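Local coordinates for UV damage endonuclease (Sulfolobus acidocaldarius, PDB 3TC3), which probably acts as a manganese-dependent endonuclease that recognises UV-damaged DNA and nicks it, opening the way for excision repair, at residues Val24-Thr29 against His72-Phe77; Phe76-Ser81 against Asp284-Val289; Val193-Asp198 against Asn221-Ile226; Val200-Asp205 against Leu227-Ser232. One frame throughout, in Å; residues are numbered along the deposited sequence.

Contact 1: Val24-Thr29 against His72-Phe77; sequences VGYVST and HEILFF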
loop_
_atom_site.group_PDB
_atom_site.type_symbol
_atom_site.label_atom_id
_atom_site.label_comp_id
_atom_site.label_asym_id
_atom_site.label_seq_id
_atom_site.Cartn_x
_atom_site.Cartn_y
_atom_site.Cartn_z
ATOM N N VAL A 24 2.830 -13.184 3.082
ATOM C CA VAL A 24 2.302 -12.304 4.105
ATOM C C VAL A 24 3.115 -11.014 4.202
ATOM O O VAL A 24 4.326 -11.052 4.071
ATOM C CB VAL A 24 2.502 -13.060 5.478
ATOM C CG1 VAL A 24 2.238 -12.133 6.727
ATOM C CG2 VAL A 24 1.711 -14.370 5.509
ATOM N N GLY A 25 2.411 -9.870 4.372
ATOM C CA GLY A 25 3.082 -8.601 4.682
ATOM C C GLY A 25 2.517 -7.849 5.826
ATOM O O GLY A 25 1.456 -8.140 6.304
ATOM N N TYR A 26 3.318 -6.834 6.223
ATOM C CA TYR A 26 2.794 -5.821 7.187
ATOM C C TYR A 26 3.254 -4.447 6.722
ATOM O O TYR A 26 4.017 -4.326 5.745
ATOM C CB TYR A 26 3.093 -6.145 8.625
ATOM C CG TYR A 26 4.551 -6.191 8.927
ATOM C CD1 TYR A 26 5.355 -7.342 8.576
ATOM C CD2 TYR A 26 5.203 -5.076 9.557
ATOM C CE1 TYR A 26 6.742 -7.379 8.841
ATOM C CE2 TYR A 26 6.586 -5.126 9.789
ATOM C CZ TYR A 26 7.329 -6.256 9.402
ATOM O OH TYR A 26 8.696 -6.235 9.715
ATOM N N VAL A 27 2.868 -3.418 7.490
ATOM C CA VAL A 27 2.919 -2.025 6.935
ATOM C C VAL A 27 3.933 -1.163 7.695
ATOM O O VAL A 27 3.869 -1.032 8.934
ATOM C CB VAL A 27 1.534 -1.403 7.121
ATOM C CG1 VAL A 27 1.523 0.142 6.772
ATOM C CG2 VAL A 27 0.500 -2.201 6.260
ATOM N N SER A 28 4.833 -0.510 6.950
ATOM C CA SER A 28 5.633 0.718 7.341
ATOM C C SER A 28 6.809 0.524 8.275
ATOM O O SER A 28 7.873 1.053 7.998
ATOM C CB SER A 28 4.714 1.842 7.845
ATOM O OG SER A 28 4.082 2.398 6.695
ATOM N N THR A 29 6.605 -0.183 9.379
ATOM C CA THR A 29 7.718 -0.274 10.372
ATOM C C THR A 29 7.444 -1.471 11.255
ATOM O O THR A 29 6.402 -2.142 11.127
ATOM C CB THR A 29 7.904 1.034 11.159
ATOM O OG1 THR A 29 9.186 1.039 11.786
ATOM C CG2 THR A 29 6.777 1.263 12.156
ATOM N N HIS A 72 12.028 -14.321 8.921
ATOM C CA HIS A 72 10.725 -14.713 9.502
ATOM C C HIS A 72 9.654 -15.087 8.464
ATOM O O HIS A 72 8.506 -15.248 8.791
ATOM C CB HIS A 72 10.250 -13.559 10.394
ATOM C CG HIS A 72 11.120 -13.414 11.614
ATOM N ND1 HIS A 72 12.290 -12.740 11.606
ATOM C CD2 HIS A 72 11.000 -13.957 12.895
ATOM C CE1 HIS A 72 12.877 -12.802 12.819
ATOM N NE2 HIS A 72 12.124 -13.566 13.603
ATOM N N GLU A 73 10.053 -15.287 7.219
ATOM C CA GLU A 73 9.183 -15.831 6.151
ATOM C C GLU A 73 8.040 -14.846 5.784
ATOM O O GLU A 73 6.928 -15.272 5.454
ATOM C CB GLU A 73 8.669 -17.245 6.486
ATOM C CG GLU A 73 9.890 -18.176 6.903
ATOM C CD GLU A 73 9.369 -19.555 7.257
ATOM O OE1 GLU A 73 9.110 -20.322 6.323
ATOM O OE2 GLU A 73 9.194 -19.828 8.448
ATOM N N ILE A 74 8.366 -13.573 5.852
ATOM C CA ILE A 74 7.414 -12.465 5.543
ATOM C C ILE A 74 7.924 -11.793 4.248
ATOM O O ILE A 74 8.956 -11.124 4.247
ATOM C CB ILE A 74 7.409 -11.456 6.698
ATOM C CG1 ILE A 74 6.721 -12.126 7.915
ATOM C CG2 ILE A 74 6.533 -10.240 6.326
ATOM C CD1 ILE A 74 7.027 -11.392 9.210
ATOM N N LEU A 75 7.291 -12.103 3.117
ATOM C CA LEU A 75 7.870 -11.798 1.781
ATOM C C LEU A 75 7.107 -10.681 1.057
ATOM O O LEU A 75 7.333 -10.423 -0.108
ATOM C CB LEU A 75 7.958 -13.044 0.891
ATOM C CG LEU A 75 8.916 -14.173 1.356
ATOM C CD1 LEU A 75 9.061 -15.159 0.280
ATOM C CD2 LEU A 75 10.167 -13.641 1.843
ATOM N N PHE A 76 6.281 -9.950 1.819
ATOM C CA PHE A 76 5.530 -8.774 1.252
ATOM C C PHE A 76 5.739 -7.640 2.300
ATOM O O PHE A 76 5.797 -7.862 3.518
ATOM C CB PHE A 76 4.021 -9.251 1.147
ATOM C CG PHE A 76 3.044 -8.270 0.487
ATOM C CD1 PHE A 76 3.465 -7.162 -0.319
ATOM C CD2 PHE A 76 1.660 -8.579 0.625
ATOM C CE1 PHE A 76 2.460 -6.370 -0.934
ATOM C CE2 PHE A 76 0.647 -7.780 0.047
ATOM C CZ PHE A 76 1.073 -6.651 -0.779
ATOM N N PHE A 77 5.857 -6.399 1.816
ATOM C CA PHE A 77 6.002 -5.255 2.736
ATOM C C PHE A 77 5.429 -4.017 2.099
ATOM O O PHE A 77 5.545 -3.829 0.890
ATOM C CB PHE A 77 7.501 -5.026 3.057
ATOM C CG PHE A 77 7.688 -4.109 4.228
ATOM C CD1 PHE A 77 7.292 -4.514 5.540
ATOM C CD2 PHE A 77 8.260 -2.791 4.055
ATOM C CE1 PHE A 77 7.391 -3.555 6.596
ATOM C CE2 PHE A 77 8.394 -1.902 5.150
ATOM C CZ PHE A 77 7.977 -2.321 6.462
HETATM O O HOH W 1 5.504 -14.457 3.323
#

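Contact 2: Phe76-Ser81 against Asp284-Val289; sequences FFRISS and DIMLEV. With MN (manganese (II) ion), chain C.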
loop_
_atom_site.group_PDB
_atom_site.type_symbol
_atom_site.label_atom_id
_atom_site.label_comp_id
_atom_site.label_asym_id
_atom_site.label_seq_id
_atom_site.Cartn_x
_atom_site.Cartn_y
_atom_site.Cartn_z
ATOM N N PHE A 76 6.281 -9.950 1.819
ATOM C CA PHE A 76 5.530 -8.774 1.252
ATOM C C PHE A 76 5.739 -7.640 2.300
ATOM O O PHE A 76 5.797 -7.862 3.518
ATOM C CB PHE A 76 4.021 -9.251 1.147
ATOM C CG PHE A 76 3.044 -8.270 0.487
ATOM C CD1 PHE A 76 3.465 -7.162 -0.319
ATOM C CD2 PHE A 76 1.660 -8.579 0.625
ATOM C CE1 PHE A 76 2.460 -6.370 -0.934
ATOM C CE2 PHE A 76 0.647 -7.780 0.047
ATOM C CZ PHE A 76 1.073 -6.651 -0.779
ATOM N N PHE A 77 5.857 -6.399 1.816
ATOM C CA PHE A 77 6.002 -5.255 2.736
ATOM C C PHE A 77 5.429 -4.017 2.099
ATOM O O PHE A 77 5.545 -3.829 0.890
ATOM C CB PHE A 77 7.501 -5.026 3.057
ATOM C CG PHE A 77 7.688 -4.109 4.228
ATOM C CD1 PHE A 77 7.292 -4.514 5.540
ATOM C CD2 PHE A 77 8.260 -2.791 4.055
ATOM C CE1 PHE A 77 7.391 -3.555 6.596
ATOM C CE2 PHE A 77 8.394 -1.902 5.150
ATOM C CZ PHE A 77 7.977 -2.321 6.462
ATOM N N ARG A 78 4.848 -3.168 2.934
ATOM C CA ARG A 78 4.330 -1.841 2.497
ATOM C C ARG A 78 5.309 -0.791 2.987
ATOM O O ARG A 78 5.392 -0.516 4.174
ATOM C CB ARG A 78 2.861 -1.523 2.891
ATOM C CG ARG A 78 2.420 -0.161 2.182
ATOM C CD ARG A 78 0.978 0.246 2.705
ATOM N NE ARG A 78 -0.034 -0.776 2.306
ATOM C CZ ARG A 78 -1.205 -0.832 2.962
ATOM N NH1 ARG A 78 -1.483 0.033 3.927
ATOM N NH2 ARG A 78 -2.081 -1.696 2.628
ATOM N N ILE A 79 6.122 -0.247 2.075
ATOM C CA ILE A 79 7.146 0.773 2.479
ATOM C C ILE A 79 6.450 2.071 2.886
ATOM O O ILE A 79 5.502 2.534 2.227
ATOM C CB ILE A 79 8.086 1.017 1.321
ATOM C CG1 ILE A 79 8.889 -0.247 1.060
ATOM C CG2 ILE A 79 9.036 2.217 1.634
ATOM C CD1 ILE A 79 9.875 -0.133 -0.187
ATOM N N SER A 80 6.930 2.613 3.997
ATOM C CA SER A 80 6.341 3.843 4.508
ATOM C C SER A 80 6.472 5.036 3.534
ATOM O O SER A 80 7.550 5.224 2.921
ATOM C CB SER A 80 7.087 4.240 5.826
ATOM O OG SER A 80 6.618 5.545 6.219
ATOM N N SER A 81 5.419 5.806 3.407
ATOM C CA SER A 81 5.457 7.086 2.605
ATOM C C SER A 81 6.323 8.113 3.273
ATOM O O SER A 81 6.731 9.105 2.621
ATOM C CB SER A 81 4.057 7.621 2.346
ATOM O OG SER A 81 3.318 6.623 1.667
ATOM N N ASP A 284 -1.187 -12.300 -2.389
ATOM C CA ASP A 284 -0.290 -11.722 -1.349
ATOM C C ASP A 284 -1.117 -10.877 -0.393
ATOM O O ASP A 284 -1.881 -10.084 -0.861
ATOM C CB ASP A 284 0.783 -10.923 -2.069
ATOM C CG ASP A 284 1.754 -11.867 -2.833
ATOM O OD1 ASP A 284 1.847 -13.057 -2.436
ATOM O OD2 ASP A 284 2.349 -11.329 -3.754
ATOM N N ILE A 285 -1.019 -11.186 0.887
ATOM C CA ILE A 285 -1.923 -10.640 1.910
ATOM C C ILE A 285 -1.196 -9.571 2.763
ATOM O O ILE A 285 -0.212 -9.894 3.456
ATOM C CB ILE A 285 -2.416 -11.719 2.841
ATOM C CG1 ILE A 285 -3.212 -12.772 2.106
ATOM C CG2 ILE A 285 -3.362 -11.141 3.916
ATOM C CD1 ILE A 285 -3.504 -14.055 3.036
ATOM N N MET A 286 -1.679 -8.325 2.698
ATOM C CA MET A 286 -1.083 -7.260 3.535
ATOM C C MET A 286 -1.900 -7.068 4.772
ATOM O O MET A 286 -3.136 -6.787 4.687
ATOM C CB MET A 286 -1.145 -5.942 2.752
ATOM C CG MET A 286 -0.486 -4.737 3.529
ATOM S SD MET A 286 1.212 -5.022 4.077
ATOM C CE MET A 286 2.005 -5.303 2.486
ATOM N N LEU A 287 -1.344 -7.336 5.946
ATOM C CA LEU A 287 -2.093 -7.157 7.212
ATOM C C LEU A 287 -2.187 -5.770 7.701
ATOM O O LEU A 287 -1.141 -5.105 7.873
ATOM C CB LEU A 287 -1.464 -8.017 8.339
ATOM C CG LEU A 287 -1.247 -9.453 7.914
ATOM C CD1 LEU A 287 -0.469 -10.195 9.045
ATOM C CD2 LEU A 287 -2.610 -10.211 7.694
ATOM N N GLU A 288 -3.377 -5.225 7.768
ATOM C CA GLU A 288 -3.521 -3.823 8.224
ATOM C C GLU A 288 -4.149 -3.839 9.616
ATOM O O GLU A 288 -5.419 -3.832 9.808
ATOM C CB GLU A 288 -4.502 -3.102 7.273
ATOM C CG GLU A 288 -3.935 -2.941 5.879
ATOM C CD GLU A 288 -4.780 -2.032 5.008
ATOM O OE1 GLU A 288 -6.036 -2.185 5.059
ATOM O OE2 GLU A 288 -4.204 -1.288 4.220
ATOM N N VAL A 289 -3.278 -4.218 10.526
ATOM C CA VAL A 289 -3.691 -4.253 11.958
ATOM C C VAL A 289 -2.600 -3.538 12.754
ATOM O O VAL A 289 -1.456 -3.382 12.358
ATOM C CB VAL A 289 -3.900 -5.690 12.424
ATOM C CG1 VAL A 289 -5.264 -6.236 11.877
ATOM C CG2 VAL A 289 -2.688 -6.611 12.145
HETATM MN MN MN C . -7.059 -1.451 3.152
HETATM O O HOH W 2 -5.553 0.383 2.876
#

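Contact 3: Val193-Asp198 against Asn221-Ile226; sequences VIENDD and NLHHSI. With MN (manganese (II) ion), chain C.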
loop_
_atom_site.group_PDB
_atom_site.type_symbol
_atom_site.label_atom_id
_atom_site.label_comp_id
_atom_site.label_asym_id
_atom_site.label_seq_id
_atom_site.Cartn_x
_atom_site.Cartn_y
_atom_site.Cartn_z
ATOM N N VAL A 193 -2.630 1.086 -8.366
ATOM C CA VAL A 193 -3.703 0.143 -8.115
ATOM C C VAL A 193 -4.746 0.846 -7.219
ATOM O O VAL A 193 -4.419 1.840 -6.556
ATOM C CB VAL A 193 -3.231 -1.204 -7.467
ATOM C CG1 VAL A 193 -2.158 -1.861 -8.333
ATOM C CG2 VAL A 193 -2.733 -0.918 -6.040
ATOM N N ILE A 194 -6.015 0.454 -7.340
ATOM C CA ILE A 194 -7.039 1.144 -6.564
ATOM C C ILE A 194 -7.681 0.154 -5.589
ATOM O O ILE A 194 -7.836 -0.994 -5.879
ATOM C CB ILE A 194 -8.139 1.793 -7.468
ATOM C CG1 ILE A 194 -8.759 0.774 -8.376
ATOM C CG2 ILE A 194 -7.604 3.032 -8.236
ATOM C CD1 ILE A 194 -10.017 1.355 -9.186
ATOM N N GLU A 195 -8.158 0.651 -4.472
ATOM C CA GLU A 195 -8.733 -0.207 -3.456
ATOM C C GLU A 195 -10.137 0.326 -3.113
ATOM O O GLU A 195 -10.463 1.534 -3.153
ATOM C CB GLU A 195 -7.857 0.009 -2.213
ATOM C CG GLU A 195 -8.269 -0.727 -0.925
ATOM C CD GLU A 195 -7.543 -0.199 0.317
ATOM O OE1 GLU A 195 -6.485 0.417 0.209
ATOM O OE2 GLU A 195 -8.027 -0.441 1.433
ATOM N N ASN A 196 -11.008 -0.615 -2.772
ATOM C CA ASN A 196 -12.315 -0.255 -2.346
ATOM C C ASN A 196 -12.261 0.386 -0.953
ATOM O O ASN A 196 -11.426 -0.025 -0.122
ATOM C CB ASN A 196 -13.249 -1.489 -2.395
ATOM C CG ASN A 196 -12.768 -2.654 -1.510
ATOM O OD1 ASN A 196 -11.655 -3.120 -1.721
ATOM N ND2 ASN A 196 -13.567 -3.055 -0.500
ATOM N N ASP A 197 -13.162 1.319 -0.729
ATOM C CA ASP A 197 -13.283 1.898 0.644
ATOM C C ASP A 197 -14.567 1.538 1.348
ATOM O O ASP A 197 -15.455 0.935 0.725
ATOM C CB ASP A 197 -12.949 3.398 0.567
ATOM C CG ASP A 197 -14.062 4.194 -0.101
ATOM O OD1 ASP A 197 -15.074 4.507 0.599
ATOM O OD2 ASP A 197 -13.991 4.560 -1.297
ATOM N N ASP A 198 -14.738 2.018 2.620
ATOM C CA ASP A 198 -15.900 1.567 3.351
ATOM C C ASP A 198 -17.014 2.583 3.381
ATOM O O ASP A 198 -18.055 2.372 4.011
ATOM C CB ASP A 198 -15.469 1.144 4.773
ATOM C CG ASP A 198 -14.819 2.264 5.571
ATOM O OD1 ASP A 198 -14.428 3.307 5.064
ATOM O OD2 ASP A 198 -14.649 2.058 6.798
ATOM N N ASN A 221 -10.832 -6.613 2.623
ATOM C CA ASN A 221 -11.958 -7.447 3.097
ATOM C C ASN A 221 -12.847 -6.688 4.124
ATOM O O ASN A 221 -14.052 -6.843 4.053
ATOM C CB ASN A 221 -11.477 -8.744 3.666
ATOM C CG ASN A 221 -10.699 -8.600 4.920
ATOM O OD1 ASN A 221 -9.838 -7.702 5.073
ATOM N ND2 ASN A 221 -10.976 -9.524 5.866
ATOM N N LEU A 222 -12.259 -5.946 5.054
ATOM C CA LEU A 222 -13.095 -5.263 6.069
ATOM C C LEU A 222 -13.927 -4.211 5.337
ATOM O O LEU A 222 -15.116 -4.105 5.567
ATOM C CB LEU A 222 -12.171 -4.610 7.099
ATOM C CG LEU A 222 -12.899 -3.764 8.165
ATOM C CD1 LEU A 222 -13.874 -4.609 8.939
ATOM C CD2 LEU A 222 -11.854 -3.139 9.118
ATOM N N HIS A 223 -13.324 -3.488 4.366
ATOM C CA HIS A 223 -14.123 -2.486 3.684
ATOM C C HIS A 223 -15.276 -3.075 2.912
ATOM O O HIS A 223 -16.391 -2.512 2.865
ATOM C CB HIS A 223 -13.251 -1.668 2.739
ATOM C CG HIS A 223 -12.150 -0.869 3.410
ATOM N ND1 HIS A 223 -11.165 -0.270 2.669
ATOM C CD2 HIS A 223 -11.837 -0.661 4.743
ATOM C CE1 HIS A 223 -10.266 0.348 3.482
ATOM N NE2 HIS A 223 -10.634 0.110 4.759
ATOM N N HIS A 224 -15.000 -4.185 2.259
ATOM C CA HIS A 224 -16.073 -4.868 1.518
ATOM C C HIS A 224 -17.152 -5.368 2.443
ATOM O O HIS A 224 -18.327 -5.279 2.075
ATOM C CB HIS A 224 -15.408 -6.031 0.763
ATOM C CG HIS A 224 -16.424 -6.876 -0.036
ATOM N ND1 HIS A 224 -16.979 -6.427 -1.204
ATOM C CD2 HIS A 224 -16.960 -8.146 0.196
ATOM C CE1 HIS A 224 -17.873 -7.372 -1.668
ATOM N NE2 HIS A 224 -17.831 -8.426 -0.824
ATOM N N SER A 225 -16.790 -5.858 3.630
ATOM C CA SER A 225 -17.785 -6.384 4.549
ATOM C C SER A 225 -18.747 -5.242 4.911
ATOM O O SER A 225 -19.975 -5.471 5.165
ATOM C CB SER A 225 -17.123 -6.953 5.782
ATOM O OG SER A 225 -16.649 -5.970 6.707
ATOM N N ILE A 226 -18.227 -4.004 4.944
ATOM C CA ILE A 226 -19.027 -2.823 5.358
ATOM C C ILE A 226 -19.856 -2.236 4.187
ATOM O O ILE A 226 -21.006 -1.841 4.338
ATOM C CB ILE A 226 -18.128 -1.750 5.969
ATOM C CG1 ILE A 226 -17.512 -2.330 7.277
ATOM C CG2 ILE A 226 -18.877 -0.394 6.263
ATOM C CD1 ILE A 226 -16.471 -1.347 7.878
HETATM MN MN MN C . -7.059 -1.451 3.152
HETATM O O HOH W 2 -5.553 0.383 2.876
#

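Contact 4: Val200-Asp205 against Leu227-Ser232; sequences VFSVKD and LNNGES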
loop_
_atom_site.group_PDB
_atom_site.type_symbol
_atom_site.label_atom_id
_atom_site.label_comp_id
_atom_site.label_asym_id
_atom_site.label_seq_id
_atom_site.Cartn_x
_atom_site.Cartn_y
_atom_site.Cartn_z
ATOM N N VAL A 200 -17.809 4.990 0.201
ATOM C CA VAL A 200 -18.364 5.397 -1.055
ATOM C C VAL A 200 -18.097 4.461 -2.220
ATOM O O VAL A 200 -19.036 4.024 -2.848
ATOM C CB VAL A 200 -17.829 6.784 -1.466
ATOM C CG1 VAL A 200 -18.487 7.216 -2.842
ATOM C CG2 VAL A 200 -18.305 7.823 -0.382
ATOM N N PHE A 201 -16.818 4.120 -2.422
ATOM C CA PHE A 201 -16.453 3.369 -3.612
ATOM C C PHE A 201 -16.241 1.880 -3.321
ATOM O O PHE A 201 -15.237 1.457 -2.742
ATOM C CB PHE A 201 -15.202 3.961 -4.333
ATOM C CG PHE A 201 -15.484 5.316 -4.847
ATOM C CD1 PHE A 201 -16.386 5.488 -5.943
ATOM C CD2 PHE A 201 -14.997 6.471 -4.152
ATOM C CE1 PHE A 201 -16.720 6.795 -6.378
ATOM C CE2 PHE A 201 -15.361 7.770 -4.572
ATOM C CZ PHE A 201 -16.154 7.947 -5.680
ATOM N N SER A 202 -17.185 1.081 -3.778
ATOM C CA SER A 202 -17.216 -0.334 -3.505
ATOM C C SER A 202 -16.320 -1.116 -4.468
ATOM O O SER A 202 -15.782 -0.506 -5.416
ATOM C CB SER A 202 -18.681 -0.827 -3.708
ATOM O OG SER A 202 -19.036 -0.669 -5.111
ATOM N N VAL A 203 -16.186 -2.396 -4.268
ATOM C CA VAL A 203 -15.546 -3.274 -5.257
ATOM C C VAL A 203 -16.167 -3.088 -6.655
ATOM O O VAL A 203 -15.445 -2.960 -7.665
ATOM C CB VAL A 203 -15.568 -4.699 -4.799
ATOM C CG1 VAL A 203 -14.995 -5.634 -5.891
ATOM C CG2 VAL A 203 -14.653 -4.802 -3.547
ATOM N N LYS A 204 -17.500 -3.090 -6.739
ATOM C CA LYS A 204 -18.175 -2.896 -8.012
ATOM C C LYS A 204 -17.693 -1.625 -8.710
ATOM O O LYS A 204 -17.427 -1.604 -9.957
ATOM C CB LYS A 204 -19.695 -2.802 -7.777
ATOM C CG LYS A 204 -20.517 -2.599 -9.076
ATOM C CD LYS A 204 -21.991 -2.706 -8.656
ATOM C CE LYS A 204 -22.834 -2.208 -9.781
ATOM N NZ LYS A 204 -24.245 -1.994 -9.427
ATOM N N ASP A 205 -17.575 -0.545 -7.942
ATOM C CA ASP A 205 -17.159 0.749 -8.531
ATOM C C ASP A 205 -15.708 0.686 -9.024
ATOM O O ASP A 205 -15.363 1.133 -10.106
ATOM C CB ASP A 205 -17.271 1.823 -7.450
ATOM C CG ASP A 205 -18.700 2.170 -7.113
ATOM O OD1 ASP A 205 -19.597 2.204 -7.987
ATOM O OD2 ASP A 205 -18.939 2.379 -5.934
ATOM N N LEU A 227 -19.260 -2.209 3.004
ATOM C CA LEU A 227 -19.868 -1.532 1.850
ATOM C C LEU A 227 -19.748 -2.468 0.638
ATOM O O LEU A 227 -18.627 -2.638 0.097
ATOM C CB LEU A 227 -19.127 -0.207 1.558
ATOM C CG LEU A 227 -19.722 0.535 0.363
ATOM C CD1 LEU A 227 -21.148 1.101 0.745
ATOM C CD2 LEU A 227 -18.784 1.643 -0.070
ATOM N N ASN A 228 -20.868 -3.095 0.250
ATOM C CA ASN A 228 -20.806 -4.050 -0.843
ATOM C C ASN A 228 -22.125 -4.073 -1.622
ATOM O O ASN A 228 -23.041 -3.350 -1.289
ATOM C CB ASN A 228 -20.457 -5.428 -0.352
ATOM C CG ASN A 228 -21.516 -5.987 0.638
ATOM O OD1 ASN A 228 -22.670 -6.189 0.281
ATOM N ND2 ASN A 228 -21.077 -6.310 1.834
ATOM N N ASN A 229 -22.145 -4.885 -2.674
ATOM C CA ASN A 229 -23.352 -5.096 -3.468
ATOM C C ASN A 229 -23.733 -6.552 -3.387
ATOM O O ASN A 229 -24.243 -7.120 -4.411
ATOM C CB ASN A 229 -23.032 -4.689 -4.896
ATOM C CG ASN A 229 -22.985 -3.226 -5.022
ATOM O OD1 ASN A 229 -24.036 -2.556 -5.181
ATOM N ND2 ASN A 229 -21.754 -2.663 -4.930
ATOM N N GLY A 230 -23.546 -7.164 -2.219
ATOM C CA GLY A 230 -23.953 -8.577 -2.005
ATOM C C GLY A 230 -23.027 -9.678 -2.404
ATOM O O GLY A 230 -23.355 -10.868 -2.187
ATOM N N GLU A 231 -21.869 -9.332 -2.963
ATOM C CA GLU A 231 -20.916 -10.354 -3.369
ATOM C C GLU A 231 -20.310 -11.072 -2.202
ATOM O O GLU A 231 -19.849 -10.447 -1.242
ATOM C CB GLU A 231 -19.768 -9.757 -4.202
ATOM C CG GLU A 231 -20.208 -8.747 -5.250
ATOM C CD GLU A 231 -20.150 -7.277 -4.804
ATOM O OE1 GLU A 231 -20.443 -6.937 -3.597
ATOM O OE2 GLU A 231 -19.920 -6.448 -5.707
ATOM N N SER A 232 -20.257 -12.408 -2.258
ATOM C CA SER A 232 -19.430 -13.143 -1.320
ATOM C C SER A 232 -17.937 -12.807 -1.452
ATOM O O SER A 232 -17.498 -12.232 -2.514
ATOM C CB SER A 232 -19.599 -14.667 -1.524
ATOM O OG SER A 232 -19.166 -15.022 -2.850
HETATM O O HOH W 3 -21.587 0.287 -5.123
HETATM O O HOH W 4 -17.610 -3.923 -2.152
HETATM O O HOH W 5 -19.236 -4.072 -4.529
#

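Contact 1: Val24-Thr29 against His72-Phe77
Tyr26 carries its ring on a CG tucked between backbone N and carbonyl carbon (chi1 62°), whereas Phe77 swings CG opposite its own N (chi1 -166°), and the two rings meet as a T-shaped pair. The edge of Phe77 points at a face of Tyr26, planes 81° apart, with Phe77 CE1 3.6 Å from Tyr26 CE2. The CB branch of Ile74 sets CG2 at the tyrosine ring's edge, 3.8 Å from Tyr26 CE1, while CD1 reaches the same carbon, which suits isoleucine. Gly25 has no side chain, which lets Phe76 O come to 3.0 Å of Gly25 CA. The only clear backbone bond across is weak, Phe76 N to Val24 O, and a water bridges Val24 N, Leu75 N and Glu73 O; the strands pair further on, where Tyr26 and Ser28 bond to Arg78. Tyr26 OH bonds to Asn69 and Asn30. Strands 22-27 and 76-78 are neighbours in the parallel barrel; helix 48-71 packs against Tyr26 and Phe77, and helix 293-305 against Val24, Tyr26 and Ile74.

Contact 2: Phe76-Ser81 against Asp284-Val289
Asp284 opens the contact by laying its CB 3.7 Å from Phe76 CD2, while its carboxylate turns to Arg23, Arg117 and Arg247, a cluster of arginines that suits an acidic residue here. Ile285 meets Phe76 through its backbone, with Ile285 O 3.6 Å from Phe76 CD2, and directs its side chain away. Met286 then bends at chi2 (54°) and chi3 (60°), and this double turn sets its methyl over the centre of the Phe76 ring: Met286 CE stands 3.4 Å from the centroid in a CH-pi contact. The sulfur lies farther out above the same ring, a Met-aromatic pairing, and Met286 CG touches Arg78 NH2 at 3.6 Å. A flexible, unbranched thioether reaches both the ring, through CE, and the guanidinium, through CG. At Glu288 the carboxylate divides its work. OE1 binds manganese at 2.3 Å; Glu288 OE2 accepts from Arg78 NH2 at 2.7 Å, in the guanidinium plane but on the anti side and well out of the carboxylate plane (34°), the two flat groups standing nearly perpendicular, and more weakly from NH1. Arg78 also makes a salt bridge to Asp251 of the manganese site, and so probably helps to position the ligand Glu288. The segments face each other inside the barrel, with strand 22-27 between strands 76-78 and 283-287; strands 117-120 and 249-252 flank the pair on their other sides.

Contact 3: Val193-Asp198 against Asn221-Ile226
Asn196 O accepts a nearly straight hydrogen bond from His223 ND1, 2.8 Å long with an N-H...O angle of 164°. The acceptor lies near the imidazole plane, while the donor is tilted 19° from the carbonyl plane. This bond holds the ring across the end of Glu195, whose carboxylate is turned almost parallel to the imidazole, the planes 3° apart. Glu195 OE2 lies 3.1 Å from His223 CE1, approaching obliquely, and binds manganese at 2.2 Å; the extended chain of Glu195 is long enough to carry the acid from the strand end to the metal. Glu195 OE1 lies 2.8 Å from the oxygen of a metal-bound water, a probable hydrogen bond, and accepts another from Gln160. The Asn196 amide packs its ND2 3.5 Å from His223 CB, and its OD1 accepts from Asp220 N, tying the turn after strand 192-195 to the start of helix 221-226. Farther along, Asp198 and Ile226 lie side by side, Ile226 CG2 being 3.7 Å from Asp198 O. A histidine suits position 223 because it can spend a ring N-H on the carbonyl while lying flat alongside the acid. The bond probably restrains the ring's rotation: with ND1 used as a donor to Asn196 O, this nitrogen is not available to the metal, and the imidazole is held beside the ligand Glu195.

Contact 4: Val200-Asp205 against Leu227-Ser232
Leu227 and Asn229 make most of the direct contacts with Val200-Asp205. Leu227 presses its CD2 branch against backbone, 3.5 Å from Val200 N, a fitting place for an apolar chain that covers a peptide. The side chains of Asn229 and Lys204 cross at about a right angle: Asn229 ND2 is 3.5 Å from Lys204 CB, and the extended lysine chain also brings CD alongside the amide. Waters form the next layer, meeting amides of the first turn of helix 203-213. One accepts from Asn229 ND2 at 3.0 Å and bonds to Ser202 OG; a second accepts from Lys204 N and Asn229 ND2 and donates to Glu231 OE2; a third links Val203 N to Leu227 O. Behind them, Glu231 bends back so that its OE1 accepts from Asn229 N at 2.8 Å, helping to position the asparagine. Asn228 OD1 accepts from Gly230 N in an Asx turn, and Gly230 has a positive phi (85°) that glycine adopts easily. On the helix side Ser202 OG accepts from Asp205 N at 3.2 Å, while Asp205 OD2 accepts from Ser202 N. This reciprocal pair is a capping box, a classic helix N-terminal motif, here facing a loop between helices 221-226 and 233-241.

How the contacts relate
The four contacts belong to one eight-stranded TIM barrel, which carries a manganese ion at the C-terminal ends of its strands. Contacts 1 and 2, centres 6 Å apart, share Phe76 and Phe77 on strand 76-78; Gly25 N to Ile285 O, 2.8 Å, probably joins strand 22-27 to strand 283-287. Contacts 2 and 3 approach the metal from different strands: their centres are 15 Å apart, yet Glu288 and Glu195 bind the same ion, with Asp220 as a further ligand and Asp251 also belonging to the site, and one metal-bound water belongs to both. Contact 4 lies farther out, its centre 8 Å from that of contact 3, with His224 NE2 probably bonded to Glu231 O at 2.9 Å.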